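Local coordinates for Lmo2241 protein (Listeria monocytogenes, PDB 4HAM) that probably binds DNA and regulates transcription as a GntR-family factor with a winged helix-turn-helix domain, at residues F5-K10 with E17-K22; G35-S40 with G75-N80; L39-F44 with T54-Y59. All coordinates share one frame; numbering follows the deposited sequence. Where two conformers were deposited one is given.

Contact 1: residues F5-K10 with E17-K22; sequences FTINTK and EQIVQK
Phe-5, Ile-7 and Asn-8 lie along one flank of helix 15-29, so that an irregular N-terminal segment is held to the helix that follows it by a mixed contact, apolar at one end and amide-to-backbone at the other. The apolar end is a CH-pi arrangement. Lys-22 runs across one face of the Phe-5 ring, its CB 3.6 Å from the ring centroid and only 7° off the normal, while its CG comes down nearer the CD1 side. The Phe-5 ring is placed there by a chi1 of 51°, which sets CG between the backbone N and the carbonyl carbon. Bent at chi2 (-77°), the lysine chain slides past the ring and brings NZ toward Thr-6, where one water accepts from both Lys-22 NZ and Thr-6 N. Ile-19 adds apolar cover, its CG1 4.1 Å from Phe-5 CZ and 4.2 Å from Ile-7 CD1; Phe-44 of helix 41-48 packs on both Phe-5 and Ile-19.

At the other end the carboxamide of Gln-18 meets both the backbone N and the backbone O of Asn-8. Asn-8 N donates to Gln-18 OE1 over 2.8 Å, in the carbonyl plane and on a lone pair. In return Gln-18 NE2 gives a 2.8 Å bond to Asn-8 O, which lies near the plane of the Gln-18 amide, while NE2 stands above the plane of the Asn-8 carbonyl. NE2 also donates to Leu-13 O, and a second water bridges Gln-18 OE1 to Thr-6 O, 2.8 Å from the latter. With two bonds on each of its polar atoms, the buried Gln-18 amide has its flip state fixed, and the loop is tied at Asn-8 to the helix.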
# COMPACT_ATOMS: atom_id res chain seq x y z
N PHE A 5 10.48 -9.68 -17.73
CA PHE A 5 10.12 -8.37 -17.23
C PHE A 5 11.29 -7.68 -16.55
O PHE A 5 12.35 -8.27 -16.32
CB PHE A 5 8.91 -8.44 -16.28
CG PHE A 5 9.06 -9.47 -15.18
CD1 PHE A 5 9.83 -9.19 -14.05
CD2 PHE A 5 8.42 -10.70 -15.26
CE1 PHE A 5 9.96 -10.13 -13.03
CE2 PHE A 5 8.54 -11.65 -14.24
CZ PHE A 5 9.31 -11.36 -13.13
N THR A 6 11.08 -6.42 -16.22
CA THR A 6 12.08 -5.63 -15.54
C THR A 6 12.04 -5.86 -14.04
O THR A 6 10.97 -5.88 -13.44
CB THR A 6 11.81 -4.16 -15.83
OG1 THR A 6 12.20 -3.89 -17.18
CG2 THR A 6 12.59 -3.26 -14.86
N ILE A 7 13.20 -6.06 -13.44
CA ILE A 7 13.30 -6.10 -11.99
C ILE A 7 14.19 -4.93 -11.55
O ILE A 7 15.26 -4.71 -12.12
CB ILE A 7 13.89 -7.44 -11.51
CG1 ILE A 7 12.86 -8.56 -11.70
CG2 ILE A 7 14.25 -7.37 -10.04
CD1 ILE A 7 13.35 -9.89 -11.24
N ASN A 8 13.73 -4.18 -10.54
CA ASN A 8 14.43 -3.00 -10.05
C ASN A 8 14.99 -3.29 -8.66
O ASN A 8 14.24 -3.38 -7.69
CB ASN A 8 13.48 -1.80 -10.01
CG ASN A 8 14.12 -0.55 -9.42
OD1 ASN A 8 15.33 -0.48 -9.22
ND2 ASN A 8 13.30 0.46 -9.15
N THR A 9 16.30 -3.45 -8.58
CA THR A 9 16.93 -3.86 -7.33
C THR A 9 16.98 -2.74 -6.28
O THR A 9 17.30 -2.98 -5.12
CB THR A 9 18.33 -4.41 -7.58
OG1 THR A 9 19.14 -3.37 -8.14
CG2 THR A 9 18.28 -5.57 -8.55
N LYS A 10 16.65 -1.52 -6.69
CA LYS A 10 16.60 -0.40 -5.76
C LYS A 10 15.16 -0.05 -5.36
O LYS A 10 14.91 0.95 -4.68
CB LYS A 10 17.33 0.82 -6.33
CG LYS A 10 18.84 0.65 -6.37
CD LYS A 10 19.54 1.92 -6.81
CE LYS A 10 21.05 1.72 -6.87
NZ LYS A 10 21.77 2.96 -7.26
N GLU A 17 8.69 -10.13 -4.28
CA GLU A 17 7.42 -9.44 -4.42
C GLU A 17 7.25 -8.86 -5.82
O GLU A 17 6.14 -8.82 -6.36
CB GLU A 17 7.27 -8.35 -3.36
CG GLU A 17 5.94 -7.63 -3.41
CD GLU A 17 5.66 -6.79 -2.18
OE1 GLU A 17 6.61 -6.55 -1.40
OE2 GLU A 17 4.50 -6.38 -1.98
N GLN A 18 8.34 -8.39 -6.41
CA GLN A 18 8.32 -7.87 -7.77
C GLN A 18 7.90 -8.98 -8.72
O GLN A 18 7.08 -8.77 -9.62
CB GLN A 18 9.69 -7.30 -8.15
CG GLN A 18 10.01 -6.01 -7.41
CD GLN A 18 11.31 -5.38 -7.86
OE1 GLN A 18 11.56 -5.24 -9.06
NE2 GLN A 18 12.15 -5.00 -6.90
N ILE A 19 8.45 -10.18 -8.49
CA ILE A 19 8.09 -11.35 -9.29
C ILE A 19 6.62 -11.70 -9.13
O ILE A 19 5.93 -11.93 -10.12
CB ILE A 19 8.96 -12.56 -8.92
CG1 ILE A 19 10.42 -12.25 -9.29
CG2 ILE A 19 8.48 -13.82 -9.65
CD1 ILE A 19 11.39 -13.33 -8.82
N VAL A 20 6.16 -11.73 -7.88
CA VAL A 20 4.74 -11.99 -7.63
C VAL A 20 3.87 -10.99 -8.39
O VAL A 20 2.91 -11.35 -9.07
CB VAL A 20 4.40 -11.89 -6.12
CG1 VAL A 20 2.87 -11.94 -5.90
CG2 VAL A 20 5.11 -13.00 -5.35
N GLN A 21 4.23 -9.71 -8.30
CA GLN A 21 3.35 -8.68 -8.86
C GLN A 21 3.40 -8.63 -10.39
O GLN A 21 2.40 -8.32 -11.02
CB GLN A 21 3.65 -7.29 -8.26
CG GLN A 21 3.35 -7.18 -6.75
CD GLN A 21 1.86 -7.26 -6.44
OE1 GLN A 21 1.32 -8.34 -6.19
NE2 GLN A 21 1.19 -6.12 -6.50
N LYS A 22 4.55 -8.95 -10.98
CA LYS A 22 4.65 -8.99 -12.43
C LYS A 22 3.86 -10.16 -13.03
O LYS A 22 3.18 -10.01 -14.04
CB LYS A 22 6.11 -9.06 -12.87
CG LYS A 22 6.83 -7.73 -12.72
CD LYS A 22 6.46 -6.77 -13.86
CE LYS A 22 7.25 -5.48 -13.74
NZ LYS A 22 7.03 -4.54 -14.88
O HOH W 1 8.56 -5.34 -17.31
O HOH W 2 9.53 -5.03 -11.14

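Contact 2: residues G35-S40 with G75-N80; sequences GEKILS and GTFIAN
Backbone pairing between Lys-37 and Phe-77 joins strand 37-38, at one edge of a small antiparallel sheet, to 75-78, its middle strand. The hairpin 68-71/75-78 is the wing of the winged helix-turn-helix domain, and 37-38 pairs along its side. Three hydrogen bonds hold the segments: Gly-35 N to Ile-78 O at 2.8 Å, Ile-78 N to Glu-36 O and Ile-38 N to Thr-76 O, both at 2.9 Å. Lys-37 and Phe-77 form a non-hydrogen-bonded pair, and here the weaker CA-H...O contacts enter, Phe-77 CA lying 3.2 Å from Glu-36 O.

The side chains divide between the two faces of the sheet. On one, Lys-37 CB lies 3.6 Å from Phe-77 CE1, the two side chains crossing obliquely. On the other, a chi1 of 63° sets Ile-38 CG1 between the backbone N and the carbonyl carbon, taking CG1 and CD1 to Thr-76 CG2, while Ile-38 CG2 reaches Ile-78 CD1 at 3.8 Å, the two isoleucines crossing at about a right angle. Ile-68 of strand 68-71 and Tyr-59 of helix 52-64 extend this apolar layer.

Where the strands diverge, a water takes over from direct pairing, donating to Ile-38 O and accepting from Thr-76 N, 2.8 Å from each.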
# COMPACT_ATOMS: atom_id res chain seq x y z
N GLY A 35 -4.60 -21.92 -16.91
CA GLY A 35 -4.17 -23.22 -17.41
C GLY A 35 -2.81 -23.18 -18.10
O GLY A 35 -2.24 -24.22 -18.39
N GLU A 36 -2.29 -21.98 -18.36
CA GLU A 36 -1.02 -21.90 -19.08
C GLU A 36 0.16 -22.38 -18.21
O GLU A 36 0.25 -22.06 -17.04
CB GLU A 36 -0.78 -20.46 -19.55
CG GLU A 36 0.51 -20.25 -20.29
CD GLU A 36 0.54 -18.92 -21.02
OE1 GLU A 36 -0.51 -18.23 -21.06
OE2 GLU A 36 1.60 -18.56 -21.55
N LYS A 37 1.05 -23.16 -18.81
CA LYS A 37 2.20 -23.67 -18.06
C LYS A 37 3.28 -22.59 -18.03
O LYS A 37 3.63 -22.06 -19.07
CB LYS A 37 2.75 -24.93 -18.74
CG LYS A 37 3.96 -25.54 -18.03
CD LYS A 37 4.33 -26.89 -18.65
CE LYS A 37 5.50 -27.52 -17.92
NZ LYS A 37 5.76 -28.93 -18.35
N ILE A 38 3.77 -22.26 -16.84
CA ILE A 38 4.85 -21.29 -16.74
C ILE A 38 6.17 -22.00 -16.44
O ILE A 38 6.22 -23.22 -16.28
CB ILE A 38 4.57 -20.18 -15.69
CG1 ILE A 38 4.45 -20.78 -14.28
CG2 ILE A 38 3.29 -19.42 -16.04
CD1 ILE A 38 4.20 -19.72 -13.19
N LEU A 39 7.25 -21.23 -16.39
CA LEU A 39 8.56 -21.81 -16.14
C LEU A 39 8.64 -22.41 -14.75
O LEU A 39 8.05 -21.91 -13.80
CB LEU A 39 9.65 -20.75 -16.28
CG LEU A 39 9.86 -20.18 -17.68
CD1 LEU A 39 10.99 -19.17 -17.62
CD2 LEU A 39 10.16 -21.30 -18.67
N SER A 40 9.40 -23.49 -14.63
CA SER A 40 9.64 -24.06 -13.33
C SER A 40 10.49 -23.07 -12.56
O SER A 40 11.10 -22.17 -13.14
CB SER A 40 10.38 -25.39 -13.46
OG SER A 40 11.72 -25.16 -13.89
N GLY A 75 4.22 -29.78 -13.50
CA GLY A 75 4.64 -28.41 -13.74
C GLY A 75 3.85 -27.38 -12.95
O GLY A 75 3.07 -27.74 -12.06
N THR A 76 4.06 -26.11 -13.27
CA THR A 76 3.37 -25.03 -12.59
C THR A 76 2.52 -24.30 -13.62
O THR A 76 2.99 -24.00 -14.71
CB THR A 76 4.38 -24.05 -11.94
OG1 THR A 76 5.20 -24.78 -11.03
CG2 THR A 76 3.65 -22.93 -11.20
N PHE A 77 1.26 -24.02 -13.27
CA PHE A 77 0.28 -23.50 -14.22
C PHE A 77 -0.42 -22.30 -13.64
O PHE A 77 -0.50 -22.15 -12.42
CB PHE A 77 -0.76 -24.57 -14.54
CG PHE A 77 -0.17 -25.86 -15.03
CD1 PHE A 77 0.08 -26.05 -16.38
CD2 PHE A 77 0.17 -26.86 -14.13
CE1 PHE A 77 0.65 -27.23 -16.84
CE2 PHE A 77 0.73 -28.05 -14.57
CZ PHE A 77 0.98 -28.24 -15.92
N ILE A 78 -0.96 -21.44 -14.50
CA ILE A 78 -1.82 -20.37 -14.03
C ILE A 78 -3.15 -20.98 -13.54
O ILE A 78 -3.76 -21.80 -14.22
CB ILE A 78 -2.09 -19.32 -15.12
CG1 ILE A 78 -0.77 -18.70 -15.60
CG2 ILE A 78 -3.05 -18.25 -14.62
CD1 ILE A 78 0.11 -18.12 -14.48
N ALA A 79 -3.57 -20.59 -12.34
CA ALA A 79 -4.75 -21.20 -11.72
C ALA A 79 -6.05 -20.69 -12.30
O ALA A 79 -6.06 -19.73 -13.06
CB ALA A 79 -4.71 -20.97 -10.20
N ASN A 80 -7.16 -21.35 -11.95
CA ASN A 80 -8.47 -20.94 -12.41
C ASN A 80 -8.73 -19.45 -12.20
O ASN A 80 -8.46 -18.91 -11.13
CB ASN A 80 -9.58 -21.78 -11.76
CG ASN A 80 -10.96 -21.25 -12.06
OD1 ASN A 80 -11.43 -20.31 -11.41
ND2 ASN A 80 -11.64 -21.84 -13.04
O HOH W 3 6.23 -25.62 -14.91

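Contact 3: residues L39-F44 with T54-Y59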
# COMPACT_ATOMS: atom_id res chain seq x y z
N LEU A 39 7.25 -21.23 -16.39
CA LEU A 39 8.56 -21.81 -16.14
C LEU A 39 8.64 -22.41 -14.75
O LEU A 39 8.05 -21.91 -13.80
CB LEU A 39 9.65 -20.75 -16.28
CG LEU A 39 9.86 -20.18 -17.68
CD1 LEU A 39 10.99 -19.17 -17.62
CD2 LEU A 39 10.16 -21.30 -18.67
N SER A 40 9.40 -23.49 -14.63
CA SER A 40 9.64 -24.06 -13.33
C SER A 40 10.49 -23.07 -12.56
O SER A 40 11.10 -22.17 -13.14
CB SER A 40 10.38 -25.39 -13.46
OG SER A 40 11.72 -25.16 -13.89
N ILE A 41 10.54 -23.25 -11.24
CA ILE A 41 11.36 -22.40 -10.38
C ILE A 41 12.79 -22.32 -10.89
O ILE A 41 13.33 -21.24 -11.03
CB ILE A 41 11.33 -22.88 -8.93
CG1 ILE A 41 9.95 -22.65 -8.33
CG2 ILE A 41 12.39 -22.17 -8.11
CD1 ILE A 41 9.80 -23.20 -6.93
N ARG A 42 13.40 -23.47 -11.18
CA ARG A 42 14.80 -23.47 -11.62
C ARG A 42 15.02 -22.86 -12.99
O ARG A 42 15.99 -22.12 -13.19
CB ARG A 42 15.42 -24.86 -11.54
CG ARG A 42 15.73 -25.29 -10.12
CD ARG A 42 16.13 -26.76 -10.04
NE ARG A 42 16.38 -27.16 -8.67
CZ ARG A 42 15.79 -28.18 -8.05
NH1 ARG A 42 14.91 -28.93 -8.70
NH2 ARG A 42 16.10 -28.45 -6.79
N GLU A 43 14.13 -23.16 -13.93
CA GLU A 43 14.19 -22.59 -15.28
C GLU A 43 14.07 -21.08 -15.21
O GLU A 43 14.79 -20.34 -15.88
CB GLU A 43 13.07 -23.16 -16.17
CG GLU A 43 13.25 -24.61 -16.59
CD GLU A 43 11.98 -25.25 -17.17
OE1 GLU A 43 10.87 -24.68 -17.04
OE2 GLU A 43 12.09 -26.34 -17.76
N PHE A 44 13.15 -20.62 -14.38
CA PHE A 44 12.87 -19.19 -14.28
C PHE A 44 14.07 -18.48 -13.62
O PHE A 44 14.52 -17.45 -14.12
CB PHE A 44 11.59 -18.97 -13.49
CG PHE A 44 11.06 -17.57 -13.56
CD1 PHE A 44 11.40 -16.71 -14.59
CD2 PHE A 44 10.19 -17.11 -12.59
CE1 PHE A 44 10.89 -15.42 -14.65
CE2 PHE A 44 9.69 -15.81 -12.64
CZ PHE A 44 10.04 -14.97 -13.66
N THR A 54 14.83 -17.21 -4.06
CA THR A 54 13.97 -16.04 -4.23
C THR A 54 12.78 -16.34 -5.14
O THR A 54 11.65 -15.95 -4.87
CB THR A 54 14.78 -14.85 -4.80
OG1 THR A 54 15.83 -14.53 -3.88
CG2 THR A 54 13.90 -13.62 -4.99
N VAL A 55 13.04 -17.05 -6.24
CA VAL A 55 11.96 -17.45 -7.13
C VAL A 55 10.99 -18.43 -6.45
O VAL A 55 9.79 -18.37 -6.65
CB VAL A 55 12.51 -18.06 -8.43
CG1 VAL A 55 11.37 -18.53 -9.34
CG2 VAL A 55 13.40 -17.04 -9.14
N SER A 56 11.53 -19.32 -5.63
CA SER A 56 10.70 -20.26 -4.89
C SER A 56 9.77 -19.51 -3.94
O SER A 56 8.58 -19.84 -3.80
CB SER A 56 11.58 -21.24 -4.12
OG SER A 56 10.79 -22.06 -3.27
N LYS A 57 10.30 -18.48 -3.30
CA LYS A 57 9.53 -17.65 -2.38
C LYS A 57 8.38 -16.95 -3.11
O LYS A 57 7.25 -16.88 -2.61
CB LYS A 57 10.48 -16.64 -1.72
CG LYS A 57 9.90 -15.84 -0.58
CD LYS A 57 11.03 -15.21 0.24
CE LYS A 57 10.52 -14.05 1.08
NZ LYS A 57 9.14 -14.31 1.57
N ALA A 58 8.66 -16.43 -4.30
CA ALA A 58 7.65 -15.79 -5.12
C ALA A 58 6.57 -16.77 -5.56
O ALA A 58 5.38 -16.46 -5.51
CB ALA A 58 8.31 -15.15 -6.36
N TYR A 59 6.97 -17.95 -6.00
CA TYR A 59 6.00 -18.96 -6.43
C TYR A 59 5.13 -19.44 -5.27
O TYR A 59 3.94 -19.72 -5.45
CB TYR A 59 6.70 -20.15 -7.08
CG TYR A 59 6.99 -19.98 -8.57
CD1 TYR A 59 6.96 -21.07 -9.42
CD2 TYR A 59 7.29 -18.73 -9.11
CE1 TYR A 59 7.22 -20.94 -10.77
CE2 TYR A 59 7.56 -18.58 -10.47
CZ TYR A 59 7.52 -19.70 -11.30
OH TYR A 59 7.77 -19.59 -12.65
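The Tyr-59 ring meets Leu-39 O at its edge, in the plane of the ring, and its phenol donates a 2.6 Å hydrogen bond from OH to that oxygen, which it approaches tilted 30° from the carbonyl plane. Two side chains of the facing helix come against the same ring obliquely: Ile-41, whose CG1 lies 3.6 Å from Tyr-59 CD1, and Phe-44, whose CD2 stands 3.7 Å from Tyr-59 CE2. The Phe-44 ring is itself approached obliquely, by the Tyr-59 hydroxyl and by Val-55, with CG1 of the valine 3.7 Å from Phe-44 CD2.

Ile-41 buries the most surface in the contact. With CG1 beside the backbone N and the chain then extended (chi2 176°), its CD1 reaches over the helix backbone to sit 3.7 Å from Ser-56 CA. Its other branch, CG2, comes within 4.0 Å of Val-55 CG1 and also nears Ser-56 N, so both branches pack along Val-55 and Ser-56.

The start of helix 41-48 is fixed by a capping box: Ser-40 OG accepts from Glu-43 N, and Ser-40 N donates in return to Glu-43 OE1, each at 3.1 Å. The carbonyl that Tyr-59 holds is that of the residue just before the N-cap, Ser-40.

Helices 41-48 and 52-64, joined by a tight connection and packed through aliphatic and aromatic side chains, make up the helix-turn-helix of the GntR-type winged domain, in which the second helix is, as in relatives, probably the one presented to DNA.

Overall arrangement
Along the chain contact 1 closes before the other two begin, whereas contacts 2 and 3 start from overlapping segments and share Leu-39 and Ser-40, where strand 37-38 passes into helix 41-48. Between centres, contacts 2 and 3 lie about 12 Å apart, 1 and 3 about 13 Å, and 1 and 2 about 19 Å; contacts 1 and 2 come no closer than about 8 Å between nearest atoms. Contact 3 is therefore the middle piece: Phe-44 packs on Phe-5 and Ile-19, and Ala-58 on Ile-19 and Val-20, while Tyr-59 meets Ile-38 and Thr-76. Contact 3 thereby links the N-terminal part to the wing, consistent with a compact DNA-binding domain.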